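Local coordinates for protein CutA1 (Shewanella, PDB 3AHP) that probably helps the cell tolerate divalent metal ions such as copper, working as a notably stable trimer of ferredoxin-like subunits, at residues Ala16-Ala19 with Cys20-Ala23; Ile44-Trp47 with Asp48-Ile51; Ala70-Gln73 with Leu74-Met78; Thr77-Tyr81 with Glu82-Phe86; Gly96-Leu99 with Gln100-Asp104. All coordinates share one frame; numbering follows the deposited sequence.

Contact 1. Residues Ala16-Ala19 with Cys20-Ala23; sequences ADIA and CRIA
Ala16 and Cys20 meet one helical turn apart, where Cys20 N donates to Ala16 O at 2.9 Å. The same i to i+4 series of bonds continues as Arg21 N binds Asp17 O, Ile22 N binds Ile18 O at 2.9 Å and Ala23 N binds Ala19 O at 2.7 Å. The Ile22 bond is almost straight, 177° at the hydrogen. Together the four bonds satisfy the four carbonyls of the first turn. The earliest amides, which no carbonyl in the helix can serve, turn instead to Asp15: its OD1 accepts from Ile18 N and, weakly, from Asp17 N. At the other end Cys20 O is hydrogen-bonded to Thr24 OG1. Asp17 and Arg21 carry opposite charges, but OD2 and NH1 stand 6.9 Å apart, so no salt bridge forms; the long Arg21 chain bends at chi3 (80°) and brings NH1 to 4.2 Å from Ile18 CG1. Ile18 and Ile22 lie side by side, CG2 of the first 3.7 Å from CD1 of the second. Their branched chains suit the side facing strand 6-13 and helix 68-78, while small Ala19 and Ala23 let the helix sit close to strands 34-38 and 50-64. This is the opening of the first helix of a ferredoxin-like beta-alpha-beta unit, laid against its sheet.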
loop_
_atom_site.group_PDB
_atom_site.type_symbol
_atom_site.label_atom_id
_atom_site.label_comp_id
_atom_site.label_asym_id
_atom_site.label_seq_id
_atom_site.Cartn_x
_atom_site.Cartn_y
_atom_site.Cartn_z
ATOM N N ALA B 16 5.584 -6.025 16.777
ATOM C CA ALA B 16 4.127 -5.961 16.762
ATOM C C ALA B 16 3.548 -5.345 18.027
ATOM O O ALA B 16 2.482 -4.735 17.976
ATOM C CB ALA B 16 3.513 -7.344 16.516
ATOM N N ASP B 17 4.214 -5.548 19.164
ATOM C CA ASP B 17 3.762 -4.962 20.422
ATOM C C ASP B 17 3.749 -3.435 20.361
ATOM O O ASP B 17 2.815 -2.773 20.828
ATOM C CB ASP B 17 4.638 -5.432 21.581
ATOM C CG ASP B 17 4.491 -6.909 21.847
ATOM O OD1 ASP B 17 3.350 -7.416 21.782
ATOM O OD2 ASP B 17 5.521 -7.579 22.051
ATOM N N ILE B 18 4.815 -2.880 19.805
ATOM C CA ILE B 18 4.877 -1.463 19.603
ATOM C C ILE B 18 3.774 -1.000 18.634
ATOM O O ILE B 18 3.105 0.002 18.875
ATOM C CB ILE B 18 6.289 -1.049 19.141
ATOM C CG1 ILE B 18 7.321 -1.491 20.189
ATOM C CG2 ILE B 18 6.352 0.456 18.838
ATOM C CD1 ILE B 18 8.788 -1.464 19.716
ATOM N N ALA B 19 3.585 -1.734 17.543
ATOM C CA ALA B 19 2.574 -1.367 16.549
ATOM C C ALA B 19 1.203 -1.317 17.208
ATOM O O ALA B 19 0.445 -0.351 17.041
ATOM C CB ALA B 19 2.576 -2.349 15.398
ATOM N N CYS B 20 0.938 -2.324 18.028
ATOM C CA CYS B 20 -0.291 -2.406 18.767
ATOM C C CYS B 20 -0.490 -1.247 19.732
ATOM O O CYS B 20 -1.582 -0.708 19.854
ATOM C CB CYS B 20 -0.370 -3.721 19.514
ATOM S SG CYS B 20 -2.020 -3.993 20.180
ATOM N N ARG B 21 0.562 -0.901 20.454
ATOM C CA ARG B 21 0.530 0.193 21.391
ATOM C C ARG B 21 0.217 1.519 20.673
ATOM O O ARG B 21 -0.660 2.265 21.095
ATOM C CB ARG B 21 1.863 0.243 22.140
ATOM C CG ARG B 21 1.847 1.002 23.465
ATOM C CD ARG B 21 2.972 0.526 24.416
ATOM N NE ARG B 21 4.285 1.102 24.091
ATOM C CZ ARG B 21 5.386 0.386 23.848
ATOM N NH1 ARG B 21 5.346 -0.950 23.889
ATOM N NH2 ARG B 21 6.524 1.006 23.549
ATOM N N ILE B 22 0.932 1.804 19.590
ATOM C CA ILE B 22 0.683 2.987 18.791
ATOM C C ILE B 22 -0.683 2.944 18.111
ATOM O O ILE B 22 -1.435 3.910 18.191
ATOM C CB ILE B 22 1.820 3.241 17.762
ATOM C CG1 ILE B 22 3.162 3.408 18.492
ATOM C CG2 ILE B 22 1.519 4.476 16.903
ATOM C CD1 ILE B 22 4.405 3.298 17.616
ATOM N N ALA B 23 -1.021 1.834 17.456
ATOM C CA ALA B 23 -2.398 1.654 16.947
ATOM C C ALA B 23 -3.494 2.011 17.972
ATOM O O ALA B 23 -4.385 2.817 17.684
ATOM C CB ALA B 23 -2.611 0.224 16.440
#

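Contact 2. Residues Ile44-Trp47 with Asp48-Ile51; sequences IYQW and DNNI
Trp47 and Asn50 close a tight beta hairpin by exchanging two backbone bonds: Trp47 N to Asn50 O at 3.0 Å and Asn50 N to Trp47 O at 3.1 Å. Between them Asp48 and Asn49 both take left-handed backbone angles, broadly those of a type I' turn, though Asn49 departs from the ideal; aspartate and asparagine tolerate this conformation better than most residues. Gln46 and Ile51 form the next pair, antiparallel and non-hydrogen-bonded, and here the backbones draw in: Gln46 CA lies 3.3 Å from Asn50 O in a CA-H...O contact. The compact end of the contact is apolar, with Ile44 CG2 against Ile51 CD1 at 3.4 Å; Ile44 is buried and its beta-branched shape suits a strand.

Toward the turn the contact opens to solvent. The Trp47 indole, thrown out by a CG anti to the backbone N (chi1 167°), has Asp48 over one face: its N lies above the ring and its CB sits 4.2 Å from the centroid of the five-membered ring, 22° off the normal. The Asp48 carboxylate is turned steeply to the indole, 69° between planes. Asn49 and Asn50 are exposed as well.

Strand 41-47 and strand 50-64 make this hairpin, which reaches well beyond the body of the chain. There Ile44 and Tyr45 pair with a strand of the third subunit, extending the sheet into that subunit, while Ile51 packs on Val27 of that subunit and Gln46 on its Lys30.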
loop_
_atom_site.group_PDB
_atom_site.type_symbol
_atom_site.label_atom_id
_atom_site.label_comp_id
_atom_site.label_asym_id
_atom_site.label_seq_id
_atom_site.Cartn_x
_atom_site.Cartn_y
_atom_site.Cartn_z
ATOM N N ILE B 44 14.950 -3.313 3.942
ATOM C CA ILE B 44 16.305 -3.244 3.496
ATOM C C ILE B 44 16.682 -1.787 3.272
ATOM O O ILE B 44 15.988 -1.057 2.564
ATOM C CB ILE B 44 16.499 -4.063 2.199
ATOM C CG1 ILE B 44 15.709 -5.374 2.279
ATOM C CG2 ILE B 44 17.983 -4.344 1.940
ATOM C CD1 ILE B 44 16.474 -6.526 2.878
ATOM N N TYR B 45 17.807 -1.393 3.871
ATOM C CA TYR B 45 18.236 0.001 3.933
ATOM C C TYR B 45 19.713 0.070 4.359
ATOM O O TYR B 45 20.262 -0.887 4.932
ATOM C CB TYR B 45 17.361 0.783 4.928
ATOM C CG TYR B 45 17.487 0.264 6.338
ATOM C CD1 TYR B 45 18.393 0.839 7.236
ATOM C CD2 TYR B 45 16.810 -0.888 6.735
ATOM C CE1 TYR B 45 18.575 0.315 8.483
ATOM C CE2 TYR B 45 17.006 -1.430 7.984
ATOM C CZ TYR B 45 17.881 -0.822 8.854
ATOM O OH TYR B 45 18.045 -1.339 10.113
ATOM N N GLN B 46 20.354 1.204 4.085
ATOM C CA GLN B 46 21.754 1.382 4.446
ATOM C C GLN B 46 21.881 2.132 5.753
ATOM O O GLN B 46 21.179 3.117 5.987
ATOM C CB GLN B 46 22.513 2.122 3.342
ATOM C CG GLN B 46 23.077 1.211 2.264
ATOM C CD GLN B 46 24.374 1.729 1.680
ATOM O OE1 GLN B 46 25.429 1.686 2.328
ATOM N NE2 GLN B 46 24.312 2.216 0.449
ATOM N N TRP B 47 22.791 1.667 6.597
ATOM C CA TRP B 47 23.184 2.420 7.774
ATOM C C TRP B 47 24.689 2.306 8.014
ATOM O O TRP B 47 25.232 1.195 8.092
ATOM C CB TRP B 47 22.403 1.932 8.994
ATOM C CG TRP B 47 22.948 2.435 10.297
ATOM C CD1 TRP B 47 23.767 1.760 11.161
ATOM C CD2 TRP B 47 22.716 3.721 10.885
ATOM N NE1 TRP B 47 24.058 2.545 12.243
ATOM C CE2 TRP B 47 23.421 3.752 12.105
ATOM C CE3 TRP B 47 21.975 4.849 10.500
ATOM C CZ2 TRP B 47 23.410 4.868 12.947
ATOM C CZ3 TRP B 47 21.985 5.966 11.324
ATOM C CH2 TRP B 47 22.682 5.957 12.545
ATOM N N ASP B 48 25.378 3.433 8.090
ATOM C CA ASP B 48 26.831 3.471 8.254
ATOM C C ASP B 48 27.450 2.757 7.071
ATOM O O ASP B 48 28.487 2.157 7.155
ATOM C CB ASP B 48 27.269 2.907 9.625
ATOM C CG ASP B 48 28.641 3.364 10.058
ATOM O OD1 ASP B 48 29.196 4.231 9.420
ATOM O OD2 ASP B 48 29.190 2.851 11.023
ATOM N N ASN B 49 26.793 2.886 5.940
ATOM C CA ASN B 49 27.171 2.236 4.695
ATOM C C ASN B 49 27.470 0.776 4.798
ATOM O O ASN B 49 28.335 0.277 4.122
ATOM C CB ASN B 49 28.331 2.949 4.052
ATOM C CG ASN B 49 28.044 4.372 3.788
ATOM O OD1 ASN B 49 28.892 5.091 3.360
ATOM N ND2 ASN B 49 26.849 4.788 4.059
ATOM N N ASN B 50 26.756 0.106 5.679
ATOM C CA ASN B 50 26.455 -1.282 5.539
ATOM C C ASN B 50 25.047 -1.482 5.118
ATOM O O ASN B 50 24.230 -0.639 5.281
ATOM C CB ASN B 50 26.606 -1.994 6.855
ATOM C CG ASN B 50 27.873 -1.707 7.530
ATOM O OD1 ASN B 50 28.922 -2.103 7.080
ATOM N ND2 ASN B 50 27.785 -1.070 8.664
ATOM N N ILE B 51 24.793 -2.658 4.600
ATOM C CA ILE B 51 23.495 -3.066 4.115
ATOM C C ILE B 51 22.757 -3.824 5.222
ATOM O O ILE B 51 23.244 -4.821 5.751
ATOM C CB ILE B 51 23.660 -3.894 2.814
ATOM C CG1 ILE B 51 22.692 -3.408 1.736
ATOM C CG2 ILE B 51 23.630 -5.407 3.075
ATOM C CD1 ILE B 51 21.402 -4.181 1.691
#

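Contact 3. Residues Ala70-Gln73 with Leu74-Met78; sequences AIEQ and LVITM
The carboxylate of Glu72 stands at the end of a side chain whose CG lies 4.2 Å from Ile76 CD1, one turn further along. OE2 of this flat group is hydrogen-bonded to Tyr68 OH, one turn earlier. With CG anti to the backbone N (chi1 176°) and the next bond also extended, the chain runs straight out from the helix; its methylenes can lie against an aliphatic neighbour while the carboxylate goes to Tyr68. A long acidic residue therefore suits a place that is only partly exposed.

All of this rides on helix 68-78, the second helix of the ferredoxin-like fold, which packs on the sheet beside helix 16-28. Its inner side is built from Ile71 and Val75, which lie alongside each other with their CG2 methyls 4.1 Å apart; branched aliphatic chains fill this buried side, against Phe86 of strand 86-94. Leu74 leans towards Leu26 of helix 16-28, while Ile76 packs on Phe95 of the third subunit and Glu72 on Gly94 of that same subunit.

Backbone bonds hold the turns in step. Leu74 N donates to Ala70 O at 2.8 Å, and Ile76 N to Glu72 O at the same length. Val75 N reaches Ile71 O at 2.7 Å, nearly along the C=O axis.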
loop_
_atom_site.group_PDB
_atom_site.type_symbol
_atom_site.label_atom_id
_atom_site.label_comp_id
_atom_site.label_asym_id
_atom_site.label_seq_id
_atom_site.Cartn_x
_atom_site.Cartn_y
_atom_site.Cartn_z
ATOM N N ALA B 70 -1.372 15.856 14.274
ATOM C CA ALA B 70 -1.421 15.182 15.559
ATOM C C ALA B 70 -1.025 13.700 15.457
ATOM O O ALA B 70 -0.406 13.152 16.372
ATOM C CB ALA B 70 -2.805 15.334 16.191
ATOM N N ILE B 71 -1.412 13.053 14.360
ATOM C CA ILE B 71 -1.010 11.676 14.100
ATOM C C ILE B 71 0.511 11.537 13.958
ATOM O O ILE B 71 1.155 10.770 14.684
ATOM C CB ILE B 71 -1.724 11.116 12.879
ATOM C CG1 ILE B 71 -3.240 11.222 13.102
ATOM C CG2 ILE B 71 -1.300 9.654 12.621
ATOM C CD1 ILE B 71 -4.099 10.903 11.886
ATOM N N GLU B 72 1.091 12.374 13.112
ATOM C CA GLU B 72 2.529 12.411 12.994
ATOM C C GLU B 72 3.190 12.632 14.349
ATOM O O GLU B 72 4.131 11.922 14.716
ATOM C CB GLU B 72 2.942 13.523 12.061
ATOM C CG GLU B 72 4.418 13.663 11.988
ATOM C CD GLU B 72 4.834 14.739 11.050
ATOM O OE1 GLU B 72 5.101 15.852 11.546
ATOM O OE2 GLU B 72 4.844 14.488 9.819
ATOM N N GLN B 73 2.740 13.669 15.053
ATOM C CA GLN B 73 3.256 13.978 16.370
ATOM C C GLN B 73 3.176 12.776 17.310
ATOM O O GLN B 73 4.182 12.327 17.826
ATOM C CB GLN B 73 2.538 15.197 16.960
ATOM C CG GLN B 73 3.311 15.893 18.083
ATOM C CD GLN B 73 4.772 16.131 17.718
ATOM O OE1 GLN B 73 5.658 15.399 18.163
ATOM N NE2 GLN B 73 5.016 17.102 16.850
ATOM N N LEU B 74 2.005 12.178 17.425
ATOM C CA LEU B 74 1.838 10.998 18.252
ATOM C C LEU B 74 2.712 9.814 17.801
ATOM O O LEU B 74 3.405 9.196 18.619
ATOM C CB LEU B 74 0.356 10.597 18.340
ATOM C CG LEU B 74 -0.010 9.503 19.349
ATOM C CD1 LEU B 74 0.613 9.810 20.690
ATOM C CD2 LEU B 74 -1.510 9.373 19.522
ATOM N N VAL B 75 2.658 9.470 16.517
ATOM C CA VAL B 75 3.356 8.284 16.061
ATOM C C VAL B 75 4.863 8.474 16.212
ATOM O O VAL B 75 5.540 7.636 16.829
ATOM C CB VAL B 75 2.991 7.868 14.612
ATOM C CG1 VAL B 75 3.899 6.737 14.141
ATOM C CG2 VAL B 75 1.531 7.427 14.535
ATOM N N ILE B 76 5.366 9.612 15.737
ATOM C CA ILE B 76 6.800 9.870 15.755
ATOM C C ILE B 76 7.348 9.802 17.181
ATOM O O ILE B 76 8.366 9.160 17.415
ATOM C CB ILE B 76 7.160 11.234 15.091
ATOM C CG1 ILE B 76 7.387 11.070 13.587
ATOM C CG2 ILE B 76 8.410 11.830 15.723
ATOM C CD1 ILE B 76 6.437 10.100 12.921
ATOM N N THR B 77 6.663 10.432 18.135
ATOM C CA THR B 77 7.119 10.404 19.521
ATOM C C THR B 77 7.008 9.074 20.280
ATOM O O THR B 77 7.838 8.770 21.136
ATOM C CB THR B 77 6.672 11.640 20.386
ATOM O OG1 THR B 77 6.081 11.187 21.604
ATOM C CG2 THR B 77 5.725 12.551 19.663
ATOM N N MET B 78 6.027 8.255 19.925
ATOM C CA MET B 78 5.915 6.913 20.500
ATOM C C MET B 78 6.894 5.923 19.899
ATOM O O MET B 78 7.221 4.929 20.518
ATOM C CB MET B 78 4.493 6.375 20.357
ATOM C CG MET B 78 3.473 7.204 21.094
ATOM S SD MET B 78 1.850 6.440 21.233
ATOM C CE MET B 78 2.216 4.896 22.098
#

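Contact 4. Residues Thr77-Tyr81 with Glu82-Phe86; sequences TMHPY and EVPEF
His79 leaves helical geometry, and its chi1 of -162° sets CG anti to the backbone N, turning the imidazole toward Pro84. With chi2 at 104° the ring presents a face to the proline. Pro84 CB lies over the middle of that face, 3.5 Å from the centroid of the His79 ring and only 6° off its normal, a CH-pi contact. Pro84 CG stays close too, 3.6 Å from His79 CB, and the two side chains run antiparallel alongside one another.

The chain can return to His79 because it loops sharply after helix 68-78. This is the connection between the second helix and the last core strand, 86-94, of the ferredoxin-like fold, and its two prolines, Pro80 and Pro84, limit how the backbone may bend. Pro84 also meets the loop backbone, with CG 3.6 Å from Tyr81 O. Tyr81 O and Val83 N are near each other at 3.2 Å, but the angle is too poor for a hydrogen bond, so ring packing rather than a backbone bond joins the two halves.

The flat imidazole and compact Pro84 suit the buried inner side, with His79 against Pro14, whereas Tyr81 and Glu82 lie on the exposed outside. This loop also meets the third subunit: Pro84 packs on its Phe95, and Val83 on its Tyr98. Glu85 OE2 forms a salt bridge with Lys62 NZ of that subunit, while Glu85 O accepts from Thr11 OG1 of the same chain.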
loop_
_atom_site.group_PDB
_atom_site.type_symbol
_atom_site.label_atom_id
_atom_site.label_comp_id
_atom_site.label_asym_id
_atom_site.label_seq_id
_atom_site.Cartn_x
_atom_site.Cartn_y
_atom_site.Cartn_z
ATOM N N THR B 77 6.663 10.432 18.135
ATOM C CA THR B 77 7.119 10.404 19.521
ATOM C C THR B 77 7.008 9.074 20.280
ATOM O O THR B 77 7.838 8.770 21.136
ATOM C CB THR B 77 6.672 11.640 20.386
ATOM O OG1 THR B 77 6.081 11.187 21.604
ATOM C CG2 THR B 77 5.725 12.551 19.663
ATOM N N MET B 78 6.027 8.255 19.925
ATOM C CA MET B 78 5.915 6.913 20.500
ATOM C C MET B 78 6.894 5.923 19.899
ATOM O O MET B 78 7.221 4.929 20.518
ATOM C CB MET B 78 4.493 6.375 20.357
ATOM C CG MET B 78 3.473 7.204 21.094
ATOM S SD MET B 78 1.850 6.440 21.233
ATOM C CE MET B 78 2.216 4.896 22.098
ATOM N N HIS B 79 7.295 6.156 18.660
ATOM C CA HIS B 79 8.239 5.292 17.980
ATOM C C HIS B 79 9.622 5.381 18.624
ATOM O O HIS B 79 10.053 6.464 19.029
ATOM C CB HIS B 79 8.320 5.700 16.510
ATOM C CG HIS B 79 8.912 4.653 15.620
ATOM N ND1 HIS B 79 8.147 3.867 14.785
ATOM C CD2 HIS B 79 10.198 4.278 15.418
ATOM C CE1 HIS B 79 8.936 3.066 14.095
ATOM N NE2 HIS B 79 10.183 3.296 14.459
ATOM N N PRO B 80 10.348 4.250 18.662
ATOM C CA PRO B 80 11.634 4.275 19.357
ATOM C C PRO B 80 12.758 4.914 18.556
ATOM O O PRO B 80 13.718 5.388 19.162
ATOM C CB PRO B 80 11.950 2.798 19.640
ATOM C CG PRO B 80 10.933 1.994 18.944
ATOM C CD PRO B 80 9.793 2.893 18.525
ATOM N N TYR B 81 12.651 4.926 17.222
ATOM C CA TYR B 81 13.669 5.556 16.377
ATOM C C TYR B 81 13.418 7.060 16.190
ATOM O O TYR B 81 12.281 7.494 16.079
ATOM C CB TYR B 81 13.732 4.932 14.995
ATOM C CG TYR B 81 13.862 3.440 14.914
ATOM C CD1 TYR B 81 13.382 2.769 13.794
ATOM C CD2 TYR B 81 14.546 2.711 15.882
ATOM C CE1 TYR B 81 13.495 1.418 13.667
ATOM C CE2 TYR B 81 14.692 1.329 15.756
ATOM C CZ TYR B 81 14.162 0.692 14.634
ATOM O OH TYR B 81 14.236 -0.681 14.471
ATOM N N GLU B 82 14.499 7.830 16.079
ATOM C CA GLU B 82 14.417 9.267 15.891
ATOM C C GLU B 82 13.678 9.599 14.610
ATOM O O GLU B 82 12.992 10.605 14.539
ATOM C CB GLU B 82 15.816 9.869 15.814
ATOM C CG GLU B 82 16.317 10.473 17.094
ATOM C CD GLU B 82 17.750 10.998 16.967
ATOM O OE1 GLU B 82 18.537 10.801 17.919
ATOM O OE2 GLU B 82 18.078 11.617 15.929
ATOM N N VAL B 83 13.900 8.789 13.577
ATOM C CA VAL B 83 13.409 9.058 12.229
ATOM C C VAL B 83 12.662 7.833 11.678
ATOM O O VAL B 83 13.186 7.112 10.849
ATOM C CB VAL B 83 14.580 9.405 11.304
ATOM C CG1 VAL B 83 14.094 9.775 9.899
ATOM C CG2 VAL B 83 15.427 10.495 11.911
ATOM N N PRO B 84 11.447 7.567 12.189
ATOM C CA PRO B 84 10.669 6.419 11.723
ATOM C C PRO B 84 10.240 6.575 10.267
ATOM O O PRO B 84 10.072 7.693 9.784
ATOM C CB PRO B 84 9.428 6.447 12.627
ATOM C CG PRO B 84 9.683 7.510 13.656
ATOM C CD PRO B 84 10.642 8.449 13.053
ATOM N N GLU B 85 10.059 5.465 9.563
ATOM C CA GLU B 85 9.366 5.530 8.276
ATOM C C GLU B 85 7.937 6.015 8.513
ATOM O O GLU B 85 7.225 5.496 9.380
ATOM C CB GLU B 85 9.368 4.164 7.598
ATOM C CG GLU B 85 8.437 4.037 6.434
ATOM C CD GLU B 85 8.527 2.677 5.770
ATOM O OE1 GLU B 85 9.340 1.839 6.223
ATOM O OE2 GLU B 85 7.755 2.435 4.818
ATOM N N PHE B 86 7.533 7.035 7.767
ATOM C CA PHE B 86 6.212 7.604 7.952
ATOM C C PHE B 86 5.853 8.430 6.744
ATOM O O PHE B 86 6.339 9.550 6.596
ATOM C CB PHE B 86 6.188 8.474 9.204
ATOM C CG PHE B 86 4.820 8.844 9.673
ATOM C CD1 PHE B 86 4.098 7.983 10.515
ATOM C CD2 PHE B 86 4.278 10.089 9.345
ATOM C CE1 PHE B 86 2.827 8.361 11.026
ATOM C CE2 PHE B 86 3.033 10.496 9.860
ATOM C CZ PHE B 86 2.300 9.629 10.715
#

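Contact 5. Residues Gly96-Leu99 with Gln100-Asp104; sequences GPYL and QWIKD
Gly96 O is gripped by two amides at the start of helix 96-105: Gln100 N at 3.0 Å, nearly straight at 173°, and Leu99 N in a weak bond at 3.2 Å. This is the first turn of the C-terminal alpha helix, which follows the ferredoxin-like core of the subunit. Glycine followed by proline suits the place: Gly96 brings no side chain to a tight start, and Pro97, lacking an amide hydrogen, costs nothing where no carbonyl one turn back awaits it. The series of bonds then continues, with Trp101 N binding Pro97 O from well above the carbonyl plane, Ile102 N binding Tyr98 O and Lys103 N binding Leu99 O at 2.9 Å.

Tyr98 carries most of the side-chain contact. With CG anti to the backbone N (chi1 -173°), its ring receives Trp101 and Ile102 from one and the same side, Trp101 CE3 near CE2 and Ile102 near CE1. Ile102 CG1 lies over that face, offset toward the rim, and Ile102 CD1 reaches Tyr98 CE1 at 3.5 Å. Trp101 comes in at a slant: the ring planes stand at 41° and the centroids of the phenol and the six-membered indole ring are 5.4 Å apart. Large side chains suit this side, which rests on the sheet: Tyr98 lies on Cys34 and Lys62, Trp101 on Cys34, and Ile102 on Met64 and Gln6. In the second subunit Tyr98 meets Pro84 and Trp101 meets Gln46. Lys103 and Gln100, by contrast, are exposed. The phenol ends at the indole edge, Tyr98 OH lying in the plane of the Trp101 ring and 3.9 Å from its CZ3.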
loop_
_atom_site.group_PDB
_atom_site.type_symbol
_atom_site.label_atom_id
_atom_site.label_comp_id
_atom_site.label_asym_id
_atom_site.label_seq_id
_atom_site.Cartn_x
_atom_site.Cartn_y
_atom_site.Cartn_z
ATOM N N GLY B 96 -18.282 5.771 -0.407
ATOM C CA GLY B 96 -18.834 6.934 0.293
ATOM C C GLY B 96 -19.091 6.793 1.783
ATOM O O GLY B 96 -18.659 7.646 2.558
ATOM N N PRO B 97 -19.836 5.745 2.194
ATOM C CA PRO B 97 -20.169 5.564 3.611
ATOM C C PRO B 97 -18.979 5.178 4.491
ATOM O O PRO B 97 -19.015 5.399 5.707
ATOM C CB PRO B 97 -21.209 4.427 3.601
ATOM C CG PRO B 97 -21.796 4.465 2.255
ATOM C CD PRO B 97 -20.675 4.898 1.332
ATOM N N TYR B 98 -17.957 4.574 3.917
ATOM C CA TYR B 98 -16.703 4.376 4.607
ATOM C C TYR B 98 -15.942 5.649 4.821
ATOM O O TYR B 98 -15.381 5.855 5.839
ATOM C CB TYR B 98 -15.821 3.360 3.909
ATOM C CG TYR B 98 -14.578 3.013 4.682
ATOM C CD1 TYR B 98 -13.373 3.458 4.299
ATOM C CD2 TYR B 98 -14.635 2.240 5.785
ATOM C CE1 TYR B 98 -12.277 3.157 5.002
ATOM C CE2 TYR B 98 -13.553 1.926 6.462
ATOM C CZ TYR B 98 -12.368 2.390 6.085
ATOM O OH TYR B 98 -11.266 2.064 6.782
ATOM N N LEU B 99 -15.956 6.531 3.860
ATOM C CA LEU B 99 -15.211 7.724 3.986
ATOM C C LEU B 99 -15.859 8.672 4.948
ATOM O O LEU B 99 -15.205 9.322 5.719
ATOM C CB LEU B 99 -15.014 8.349 2.623
ATOM C CG LEU B 99 -14.423 7.535 1.481
ATOM C CD1 LEU B 99 -14.329 8.351 0.263
ATOM C CD2 LEU B 99 -13.102 6.962 1.794
ATOM N N GLN B 100 -17.166 8.741 4.880
ATOM C CA GLN B 100 -17.989 9.278 5.923
ATOM C C GLN B 100 -17.614 8.816 7.300
ATOM O O GLN B 100 -17.403 9.610 8.157
ATOM C CB GLN B 100 -19.428 8.927 5.627
ATOM C CG GLN B 100 -20.463 9.876 6.146
ATOM C CD GLN B 100 -20.183 11.299 5.852
ATOM O OE1 GLN B 100 -19.813 12.044 6.721
ATOM N NE2 GLN B 100 -20.392 11.695 4.630
ATOM N N TRP B 101 -17.555 7.520 7.508
ATOM C CA TRP B 101 -17.268 6.965 8.822
ATOM C C TRP B 101 -15.958 7.483 9.378
ATOM O O TRP B 101 -15.877 7.824 10.561
ATOM C CB TRP B 101 -17.216 5.446 8.754
ATOM C CG TRP B 101 -16.749 4.786 10.020
ATOM C CD1 TRP B 101 -17.401 4.761 11.217
ATOM C CD2 TRP B 101 -15.584 3.968 10.182
ATOM N NE1 TRP B 101 -16.705 3.991 12.122
ATOM C CE2 TRP B 101 -15.585 3.496 11.512
ATOM C CE3 TRP B 101 -14.543 3.579 9.327
ATOM C CZ2 TRP B 101 -14.591 2.652 12.008
ATOM C CZ3 TRP B 101 -13.538 2.772 9.830
ATOM C CH2 TRP B 101 -13.568 2.317 11.161
ATOM N N ILE B 102 -14.936 7.494 8.521
ATOM C CA ILE B 102 -13.676 8.167 8.792
ATOM C C ILE B 102 -13.891 9.610 9.165
ATOM O O ILE B 102 -13.315 10.088 10.124
ATOM C CB ILE B 102 -12.732 8.116 7.578
ATOM C CG1 ILE B 102 -12.400 6.659 7.231
ATOM C CG2 ILE B 102 -11.461 8.914 7.864
ATOM C CD1 ILE B 102 -11.526 6.482 5.974
ATOM N N LYS B 103 -14.679 10.312 8.360
ATOM C CA LYS B 103 -15.016 11.718 8.605
ATOM C C LYS B 103 -15.734 11.938 9.951
ATOM O O LYS B 103 -15.439 12.892 10.673
ATOM C CB LYS B 103 -15.820 12.273 7.416
ATOM C CG LYS B 103 -16.442 13.638 7.612
ATOM C CD LYS B 103 -15.605 14.741 7.018
ATOM C CE LYS B 103 -16.420 16.022 6.864
ATOM N NZ LYS B 103 -16.840 16.221 5.445
ATOM N N ASP B 104 -16.596 11.000 10.327
ATOM C CA ASP B 104 -17.436 11.148 11.509
ATOM C C ASP B 104 -16.762 10.721 12.796
ATOM O O ASP B 104 -17.275 10.985 13.874
ATOM C CB ASP B 104 -18.716 10.338 11.357
ATOM C CG ASP B 104 -19.684 10.976 10.416
ATOM O OD1 ASP B 104 -19.627 12.220 10.248
ATOM O OD2 ASP B 104 -20.476 10.219 9.822
#

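Contacts 1, 3 and 4 form one body of packing. Helix 16-28 meets helix 68-78 where Ile22 CG2 lies 3.8 Å from Val75 CG2 and Ile22 CG1 lies 3.7 Å from Met78 CB, while Ile18 reaches Pro80 of the loop. Contacts 3 and 4 share Thr77 and Met78, and Phe86 folds back on the helix, its CE1 3.6 Å from Val75 CB. Contacts 2 and 5 sit on opposite sides of the chain's centre, their own centres about 41 Å apart, and meet other subunits: contact 2, like contacts 3 and 4, touches the third, whereas contacts 1 and 5 touch the second. The trimer thus engages both extremities and the central helices.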